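Local coordinates for D-aminopeptidase (Burkholderia sp. LK4, PDB 5TZB), which probably cleaves N-terminal residues, beta-amino acids among them, from short peptides, as a beta-aminopeptidase of the S58 family related to the Ntn hydrolases, at residues 148-153 and 187-192; 113-118 and 152-157; 192-197 and 240-245. All blocks are in the same frame, centred on the assembly; numbering follows the deposited sequence.

The three contacts form a row. Contact 2 (113-118 with 152-157) and contact 1 (148-153 with 187-192) have centres about 8 Å apart. They share L152 and L153, in the loop that runs from strand 144-148 to helix 163-172. Contact 3 (192-197 with 240-245) lies about 11 Å from contact 1 and about 19 Å from contact 2. It shares H192 with contact 1, at the turn of the hairpin of strands 190-191 and 194-195. Along the chain, contacts 1 and 2 both close before contact 3 opens. The row thus ties the five-strand sheet, through one long loop, to this hairpin. Contact 2 is also covered by a second subunit.

Contact 1 of 3, residues 148-153 and 187-192; sequences TYDGLL and TGMICH
M189 reaches across to T148 and D150, joining the small hairpin of strands 190-191 and 194-195 to the loop that follows strand 144-148. No direct hydrogen bond links the two segments. The tight part is the thioether. M189 is bent at chi2 (-53°), which folds its end toward the loop. CE of M189 lies 3.1 Å from OG1 of T148, and SD of M189 is only 3.2 Å from that same oxygen. The methyl also touches CB of D150, at 3.5 Å. The hydroxyl of T148 has its polar partner in the side chain of Q219, on strand 213-220.

The other part is looser and purely apolar. I190 sends CD1 across L152 at about a right angle, 3.7 Å from CD2 of L152. CG1 of I190 lies 4.0 Å from CD1 of L153. L152 is partly exposed and L153 buried; both also touch strand 364-366.

Two waters bridge the segments. One water donates to the carboxylate of D150 and accepts from the backbone N of G188. The same carboxylate oxygen, OD2, is also bonded to OG1 of T65, so it has two partners. Y149 turns away from the hairpin and meets the ring of W140 of a second subunit. On the leucine side, a second water accepts from N of L153 at 3.0 Å and donates to O of G188 at 2.6 Å.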
loop_
_atom_site.group_PDB
_atom_site.type_symbol
_atom_site.label_atom_id
_atom_site.label_comp_id
_atom_site.label_asym_id
_atom_site.label_seq_id
_atom_site.Cartn_x
_atom_site.Cartn_y
_atom_site.Cartn_z
ATOM N N THR C 148 19.440 8.075 -9.099
ATOM C CA THR C 148 20.358 7.546 -8.093
ATOM C C THR C 148 21.412 8.640 -7.796
ATOM O O THR C 148 21.503 9.640 -8.515
ATOM C CB THR C 148 21.017 6.225 -8.550
ATOM O OG1 THR C 148 21.696 6.441 -9.787
ATOM C CG2 THR C 148 19.950 5.125 -8.757
ATOM N N TYR C 149 22.200 8.453 -6.744
ATOM C CA TYR C 149 23.067 9.510 -6.214
ATOM C C TYR C 149 24.543 9.379 -6.645
ATOM O O TYR C 149 25.244 8.472 -6.194
ATOM C CB TYR C 149 22.938 9.507 -4.686
ATOM C CG TYR C 149 23.860 10.434 -3.936
ATOM C CD1 TYR C 149 23.561 11.781 -3.783
ATOM C CD2 TYR C 149 25.026 9.947 -3.345
ATOM C CE1 TYR C 149 24.422 12.636 -3.077
ATOM C CE2 TYR C 149 25.885 10.784 -2.641
ATOM C CZ TYR C 149 25.577 12.126 -2.507
ATOM O OH TYR C 149 26.441 12.948 -1.809
ATOM N N ASP C 150 25.012 10.291 -7.500
ATOM C CA ASP C 150 26.401 10.274 -7.963
ATOM C C ASP C 150 27.273 11.310 -7.244
ATOM O O ASP C 150 28.193 11.858 -7.828
ATOM C CB ASP C 150 26.489 10.511 -9.486
ATOM C CG ASP C 150 25.741 11.771 -9.957
ATOM O OD1 ASP C 150 25.473 12.681 -9.152
ATOM O OD2 ASP C 150 25.445 11.865 -11.166
ATOM N N GLY C 151 26.970 11.567 -5.975
ATOM C CA GLY C 151 27.638 12.605 -5.202
ATOM C C GLY C 151 29.137 12.463 -5.007
ATOM O O GLY C 151 29.823 13.445 -4.742
ATOM N N LEU C 152 29.657 11.250 -5.155
ATOM C CA LEU C 152 31.086 11.017 -4.958
ATOM C C LEU C 152 31.923 11.467 -6.158
ATOM O O LEU C 152 32.893 12.219 -6.003
ATOM C CB LEU C 152 31.348 9.540 -4.660
ATOM C CG LEU C 152 32.729 9.235 -4.069
ATOM C CD1 LEU C 152 32.923 9.891 -2.699
ATOM C CD2 LEU C 152 32.921 7.732 -3.971
ATOM N N LEU C 153 31.537 11.015 -7.348
ATOM C CA LEU C 153 32.271 11.311 -8.572
ATOM C C LEU C 153 31.774 12.559 -9.281
ATOM O O LEU C 153 32.496 13.137 -10.083
ATOM C CB LEU C 153 32.210 10.112 -9.534
ATOM C CG LEU C 153 32.862 8.814 -9.056
ATOM C CD1 LEU C 153 32.601 7.672 -10.030
ATOM C CD2 LEU C 153 34.369 9.051 -8.902
ATOM N N THR C 187 26.432 7.665 -15.647
ATOM C CA THR C 187 27.796 8.147 -15.839
ATOM C C THR C 187 28.647 8.156 -14.566
ATOM O O THR C 187 29.768 7.647 -14.571
ATOM C CB THR C 187 27.783 9.557 -16.467
ATOM O OG1 THR C 187 27.179 9.478 -17.768
ATOM C CG2 THR C 187 29.193 10.098 -16.622
ATOM N N GLY C 188 28.126 8.699 -13.472
ATOM C CA GLY C 188 28.928 8.791 -12.266
ATOM C C GLY C 188 28.596 7.789 -11.177
ATOM O O GLY C 188 28.966 7.988 -10.018
ATOM N N MET C 189 27.941 6.690 -11.547
ATOM C CA MET C 189 27.446 5.738 -10.561
ATOM C C MET C 189 28.443 4.633 -10.188
ATOM O O MET C 189 29.376 4.312 -10.929
ATOM C CB MET C 189 26.140 5.117 -11.064
ATOM C CG MET C 189 25.053 6.161 -11.327
ATOM S SD MET C 189 24.792 7.225 -9.884
ATOM C CE MET C 189 23.801 8.538 -10.603
ATOM N N ILE C 190 28.219 4.071 -9.010
ATOM C CA ILE C 190 29.102 3.092 -8.393
ATOM C C ILE C 190 28.273 1.917 -7.881
ATOM O O ILE C 190 27.280 2.116 -7.184
ATOM C CB ILE C 190 29.889 3.734 -7.241
ATOM C CG1 ILE C 190 30.809 4.834 -7.783
ATOM C CG2 ILE C 190 30.654 2.687 -6.449
ATOM C CD1 ILE C 190 31.494 5.670 -6.701
ATOM N N CYS C 191 28.664 0.700 -8.239
ATOM C CA CYS C 191 27.898 -0.490 -7.878
ATOM C C CYS C 191 28.806 -1.571 -7.294
ATOM O O CYS C 191 29.841 -1.911 -7.870
ATOM C CB CYS C 191 27.135 -1.020 -9.093
ATOM S SG CYS C 191 26.110 -2.477 -8.770
ATOM N N HIS C 192 28.426 -2.085 -6.130
ATOM C CA HIS C 192 29.254 -3.037 -5.394
ATOM C C HIS C 192 30.710 -2.565 -5.272
ATOM O O HIS C 192 31.654 -3.357 -5.356
ATOM C CB HIS C 192 29.170 -4.426 -6.035
ATOM C CG HIS C 192 27.866 -5.117 -5.766
ATOM N ND1 HIS C 192 27.549 -5.640 -4.529
ATOM C CD2 HIS C 192 26.800 -5.368 -6.565
ATOM C CE1 HIS C 192 26.344 -6.188 -4.580
ATOM N NE2 HIS C 192 25.872 -6.042 -5.806
HETATM O O HOH W 1 25.651 9.780 -13.141
HETATM O O HOH W 2 29.613 8.729 -7.573
#

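Contact 2 of 3, residues 113-118 and 152-157; sequences YTNTHS and LLNDIW
N115 and H117 meet I156 from a type I beta turn, N115 to S118, leading on from strand 111-115. The strand belongs to the mixed five-strand sheet, and the segment it meets is an irregular loop. Inside the turn, OD1 of N115 accepts from the backbone N of H117 at 3.0 Å, which makes an Asx turn. N115 CG sits between the backbone N and the carbonyl carbon (chi1 69°), and this folds the amide back over the turn. ND2 of N115 is bonded to OG1 of T65.

I156 packs against the turn. Its CG1 lies 3.5 Å from OD1 of N115, and the side chains run past each other in opposite directions. CD1 of I156 lies over one face of the H117 ring. The edge of that imidazole points at the six-membered ring of W157 in a tilted edge-to-face pair, with planes at 59°. CE1 of H117 stands 3.4 Å above the W157 plane, over its centre.

ND1 of H117 makes a weak hydrogen bond to O of I156 at 3.2 Å, bent to 132°. A water also donates to O of I156, and to OD1 of N115. NE2 of H117 accepts from the backbone N-H of C141 of a second subunit. This is consistent with the neutral tautomer that carries its hydrogen on ND1, linking loop, turn and subunit interface.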
loop_
_atom_site.group_PDB
_atom_site.type_symbol
_atom_site.label_atom_id
_atom_site.label_comp_id
_atom_site.label_asym_id
_atom_site.label_seq_id
_atom_site.Cartn_x
_atom_site.Cartn_y
_atom_site.Cartn_z
ATOM N N TYR C 113 15.979 8.740 -16.358
ATOM C CA TYR C 113 16.873 8.520 -15.229
ATOM C C TYR C 113 17.872 9.669 -15.133
ATOM O O TYR C 113 18.426 10.067 -16.156
ATOM C CB TYR C 113 17.674 7.229 -15.391
ATOM C CG TYR C 113 16.926 5.919 -15.431
ATOM C CD1 TYR C 113 15.585 5.826 -15.096
ATOM C CD2 TYR C 113 17.594 4.754 -15.795
ATOM C CE1 TYR C 113 14.925 4.598 -15.134
ATOM C CE2 TYR C 113 16.951 3.536 -15.831
ATOM C CZ TYR C 113 15.625 3.461 -15.503
ATOM O OH TYR C 113 15.006 2.233 -15.543
ATOM N N THR C 114 18.152 10.167 -13.931
ATOM C CA THR C 114 19.239 11.137 -13.771
ATOM C C THR C 114 19.780 11.083 -12.330
ATOM O O THR C 114 19.544 10.112 -11.633
ATOM C CB THR C 114 18.774 12.560 -14.145
ATOM O OG1 THR C 114 19.896 13.451 -14.183
ATOM C CG2 THR C 114 17.725 13.071 -13.181
ATOM N N ASN C 115 20.520 12.099 -11.886
ATOM C CA ASN C 115 20.996 12.132 -10.501
ATOM C C ASN C 115 19.974 12.795 -9.572
ATOM O O ASN C 115 19.059 13.463 -10.047
ATOM C CB ASN C 115 22.335 12.860 -10.401
ATOM C CG ASN C 115 22.205 14.349 -10.671
ATOM O OD1 ASN C 115 21.769 15.110 -9.804
ATOM N ND2 ASN C 115 22.603 14.774 -11.864
ATOM N N THR C 116 20.153 12.622 -8.259
ATOM C CA THR C 116 19.165 13.045 -7.261
ATOM C C THR C 116 18.811 14.534 -7.289
ATOM O O THR C 116 17.667 14.903 -7.026
ATOM C CB THR C 116 19.629 12.697 -5.824
ATOM O OG1 THR C 116 20.210 11.380 -5.806
ATOM C CG2 THR C 116 18.444 12.759 -4.860
ATOM N N HIS C 117 19.783 15.389 -7.580
ATOM C CA HIS C 117 19.539 16.819 -7.511
ATOM C C HIS C 117 19.118 17.434 -8.849
ATOM O O HIS C 117 18.924 18.640 -8.950
ATOM C CB HIS C 117 20.777 17.519 -6.949
ATOM C CG HIS C 117 21.000 17.233 -5.495
ATOM N ND1 HIS C 117 22.085 17.705 -4.789
ATOM C CD2 HIS C 117 20.248 16.537 -4.607
ATOM C CE1 HIS C 117 22.007 17.296 -3.535
ATOM N NE2 HIS C 117 20.896 16.587 -3.397
ATOM N N SER C 118 18.936 16.598 -9.859
ATOM C CA SER C 118 18.541 17.079 -11.173
ATOM C C SER C 118 17.136 16.625 -11.594
ATOM O O SER C 118 16.693 16.923 -12.709
ATOM C CB SER C 118 19.567 16.616 -12.220
ATOM O OG SER C 118 20.853 17.141 -11.950
ATOM N N LEU C 152 29.657 11.250 -5.155
ATOM C CA LEU C 152 31.086 11.017 -4.958
ATOM C C LEU C 152 31.923 11.467 -6.158
ATOM O O LEU C 152 32.893 12.219 -6.003
ATOM C CB LEU C 152 31.348 9.540 -4.660
ATOM C CG LEU C 152 32.729 9.235 -4.069
ATOM C CD1 LEU C 152 32.923 9.891 -2.699
ATOM C CD2 LEU C 152 32.921 7.732 -3.971
ATOM N N LEU C 153 31.537 11.015 -7.348
ATOM C CA LEU C 153 32.271 11.311 -8.572
ATOM C C LEU C 153 31.774 12.559 -9.281
ATOM O O LEU C 153 32.496 13.137 -10.083
ATOM C CB LEU C 153 32.210 10.112 -9.534
ATOM C CG LEU C 153 32.862 8.814 -9.056
ATOM C CD1 LEU C 153 32.601 7.672 -10.030
ATOM C CD2 LEU C 153 34.369 9.051 -8.902
ATOM N N ASN C 154 30.545 12.970 -8.978
ATOM C CA ASN C 154 29.913 14.108 -9.648
ATOM C C ASN C 154 29.672 15.265 -8.689
ATOM O O ASN C 154 29.404 15.050 -7.503
ATOM C CB ASN C 154 28.573 13.685 -10.269
ATOM C CG ASN C 154 27.861 14.829 -10.973
ATOM O OD1 ASN C 154 28.428 15.480 -11.854
ATOM N ND2 ASN C 154 26.623 15.102 -10.561
ATOM N N ASP C 155 29.747 16.485 -9.210
ATOM C CA ASP C 155 29.396 17.684 -8.459
ATOM C C ASP C 155 27.871 17.782 -8.389
ATOM O O ASP C 155 27.244 18.552 -9.115
ATOM C CB ASP C 155 30.012 18.919 -9.129
ATOM C CG ASP C 155 29.653 20.220 -8.425
ATOM O OD1 ASP C 155 29.369 20.196 -7.208
ATOM O OD2 ASP C 155 29.671 21.272 -9.097
ATOM N N ILE C 156 27.275 16.999 -7.499
ATOM C CA ILE C 156 25.832 16.822 -7.524
ATOM C C ILE C 156 25.097 18.069 -7.027
ATOM O O ILE C 156 23.935 18.287 -7.382
ATOM C CB ILE C 156 25.393 15.583 -6.700
ATOM C CG1 ILE C 156 23.981 15.146 -7.113
ATOM C CG2 ILE C 156 25.507 15.843 -5.183
ATOM C CD1 ILE C 156 23.495 13.847 -6.474
ATOM N N TRP C 157 25.775 18.887 -6.222
ATOM C CA TRP C 157 25.191 20.140 -5.748
ATOM C C TRP C 157 25.235 21.206 -6.833
ATOM O O TRP C 157 24.527 22.206 -6.762
ATOM C CB TRP C 157 25.913 20.625 -4.491
ATOM C CG TRP C 157 25.533 19.857 -3.266
ATOM C CD1 TRP C 157 26.284 18.905 -2.626
ATOM C CD2 TRP C 157 24.307 19.968 -2.523
ATOM N NE1 TRP C 157 25.595 18.414 -1.536
ATOM C CE2 TRP C 157 24.381 19.044 -1.454
ATOM C CE3 TRP C 157 23.156 20.752 -2.663
ATOM C CZ2 TRP C 157 23.352 18.897 -0.522
ATOM C CZ3 TRP C 157 22.136 20.599 -1.747
ATOM C CH2 TRP C 157 22.239 19.676 -0.685
HETATM O O HOH W 3 22.852 17.682 -9.893
#

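Contact 3 of 3, residues 192-197 and 240-245; sequences HEFKGG and RHVPSP
The ring of F194 meets V242 at a slant: CG1 of V242 comes to CE1 of F194 at 3.8 Å, and the side chains cross at about a right angle. F194 belongs to the hairpin of strands 190-191 and 194-195, V242 to the loop between strands 213-220 and 260-266. R225 makes a cation-pi contact with the F194 ring, and the F194 side chain also touches R373 of helix 371-380. The second flat group is H241, where CG2 of V242 lies 3.6 Å above the imidazole plane, displaced from the ring centre. V242 thus points one methyl at each ring.

H192 and E193, both with positive phi, form the hairpin's turn. The carbonyl of E193 faces the loop. Its O lies 3.7 Å from CD of P245, and a water donates both to this O and to O of P243. R225 adds direct bonds to the carbonyls of H192, E193, V242 and P243. Its guanidinium group therefore grips both segments at once.

The side chain of E193 runs out extended beyond CG, over S244. S244 holds OG anti to its own N (chi1 170°), which turns the hydroxyl toward the carboxylate. OG of S244 is also bonded to the backbone N of F246. It donates to OE2 of E193 at 2.6 Å, on the anti lone pair, the one away from OE1.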
loop_
_atom_site.group_PDB
_atom_site.type_symbol
_atom_site.label_atom_id
_atom_site.label_comp_id
_atom_site.label_asym_id
_atom_site.label_seq_id
_atom_site.Cartn_x
_atom_site.Cartn_y
_atom_site.Cartn_z
ATOM N N HIS C 192 28.426 -2.085 -6.130
ATOM C CA HIS C 192 29.254 -3.037 -5.394
ATOM C C HIS C 192 30.710 -2.565 -5.272
ATOM O O HIS C 192 31.654 -3.357 -5.356
ATOM C CB HIS C 192 29.170 -4.426 -6.035
ATOM C CG HIS C 192 27.866 -5.117 -5.766
ATOM N ND1 HIS C 192 27.549 -5.640 -4.529
ATOM C CD2 HIS C 192 26.800 -5.368 -6.565
ATOM C CE1 HIS C 192 26.344 -6.188 -4.580
ATOM N NE2 HIS C 192 25.872 -6.042 -5.806
ATOM N N GLU C 193 30.862 -1.252 -5.093
ATOM C CA GLU C 193 32.158 -0.612 -4.909
ATOM C C GLU C 193 33.068 -0.831 -6.120
ATOM O O GLU C 193 34.294 -0.782 -6.008
ATOM C CB GLU C 193 32.806 -1.108 -3.615
ATOM C CG GLU C 193 31.891 -0.902 -2.421
ATOM C CD GLU C 193 32.493 -1.366 -1.109
ATOM O OE1 GLU C 193 31.861 -2.204 -0.418
ATOM O OE2 GLU C 193 33.575 -0.870 -0.759
ATOM N N PHE C 194 32.444 -1.113 -7.261
ATOM C CA PHE C 194 33.077 -1.012 -8.572
ATOM C C PHE C 194 32.336 0.050 -9.366
ATOM O O PHE C 194 31.322 0.574 -8.896
ATOM C CB PHE C 194 33.016 -2.328 -9.335
ATOM C CG PHE C 194 33.853 -3.413 -8.754
ATOM C CD1 PHE C 194 35.240 -3.362 -8.831
ATOM C CD2 PHE C 194 33.252 -4.519 -8.164
ATOM C CE1 PHE C 194 36.022 -4.386 -8.301
ATOM C CE2 PHE C 194 34.023 -5.548 -7.638
ATOM C CZ PHE C 194 35.412 -5.482 -7.705
ATOM N N LYS C 195 32.774 0.317 -10.593
ATOM C CA LYS C 195 32.037 1.251 -11.452
ATOM C C LYS C 195 30.655 0.716 -11.789
ATOM O O LYS C 195 30.504 -0.438 -12.200
ATOM C CB LYS C 195 32.804 1.530 -12.750
ATOM C CG LYS C 195 32.119 2.565 -13.649
ATOM C CD LYS C 195 32.110 3.945 -12.999
ATOM C CE LYS C 195 31.323 4.968 -13.825
ATOM N NZ LYS C 195 29.847 4.782 -13.714
ATOM N N GLY C 196 29.638 1.561 -11.627
ATOM C CA GLY C 196 28.276 1.156 -11.907
ATOM C C GLY C 196 27.671 1.887 -13.089
ATOM O O GLY C 196 28.393 2.356 -13.974
ATOM N N GLY C 197 26.342 1.976 -13.110
ATOM C CA GLY C 197 25.650 2.703 -14.158
ATOM C C GLY C 197 24.590 1.917 -14.904
ATOM O O GLY C 197 23.854 1.117 -14.332
ATOM N N ARG C 240 37.436 -8.793 -2.352
ATOM C CA ARG C 240 37.585 -7.761 -1.333
ATOM C C ARG C 240 38.890 -6.975 -1.426
ATOM O O ARG C 240 38.945 -5.832 -0.981
ATOM C CB ARG C 240 37.438 -8.343 0.075
ATOM C CG ARG C 240 36.070 -8.942 0.359
ATOM C CD ARG C 240 35.988 -9.383 1.807
ATOM N NE ARG C 240 35.958 -10.833 1.933
ATOM C CZ ARG C 240 35.004 -11.504 2.571
ATOM N NH1 ARG C 240 34.014 -10.853 3.172
ATOM N NH2 ARG C 240 35.057 -12.829 2.629
ATOM N N HIS C 241 39.927 -7.570 -2.005
ATOM C CA HIS C 241 41.255 -6.945 -2.023
ATOM C C HIS C 241 41.335 -5.719 -2.942
ATOM O O HIS C 241 42.176 -4.841 -2.749
ATOM C CB HIS C 241 42.306 -7.977 -2.458
ATOM C CG HIS C 241 42.042 -8.555 -3.812
ATOM N ND1 HIS C 241 41.088 -9.529 -4.030
ATOM C CD2 HIS C 241 42.595 -8.290 -5.020
ATOM C CE1 HIS C 241 41.061 -9.835 -5.317
ATOM N NE2 HIS C 241 41.966 -9.098 -5.939
ATOM N N VAL C 242 40.476 -5.672 -3.951
ATOM C CA VAL C 242 40.491 -4.577 -4.916
ATOM C C VAL C 242 40.113 -3.260 -4.223
ATOM O O VAL C 242 39.200 -3.232 -3.391
ATOM C CB VAL C 242 39.537 -4.865 -6.109
ATOM C CG1 VAL C 242 39.574 -3.735 -7.115
ATOM C CG2 VAL C 242 39.942 -6.154 -6.803
ATOM N N PRO C 243 40.865 -2.182 -4.507
ATOM C CA PRO C 243 40.595 -0.847 -3.948
ATOM C C PRO C 243 39.138 -0.390 -4.117
ATOM O O PRO C 243 38.485 -0.709 -5.118
ATOM C CB PRO C 243 41.545 0.055 -4.734
ATOM C CG PRO C 243 42.730 -0.854 -5.045
ATOM C CD PRO C 243 42.141 -2.227 -5.255
ATOM N N SER C 244 38.643 0.360 -3.133
ATOM C CA SER C 244 37.266 0.846 -3.147
ATOM C C SER C 244 37.224 2.360 -2.983
ATOM O O SER C 244 38.004 2.930 -2.217
ATOM C CB SER C 244 36.449 0.194 -2.029
ATOM O OG SER C 244 35.175 0.818 -1.890
ATOM N N PRO C 245 36.285 3.019 -3.685
ATOM C CA PRO C 245 36.175 4.474 -3.530
ATOM C C PRO C 245 35.636 4.879 -2.159
ATOM O O PRO C 245 35.749 6.039 -1.793
ATOM C CB PRO C 245 35.204 4.877 -4.647
ATOM C CG PRO C 245 34.426 3.650 -4.946
ATOM C CD PRO C 245 35.340 2.487 -4.684
HETATM O O HOH W 4 36.679 0.389 -7.207
#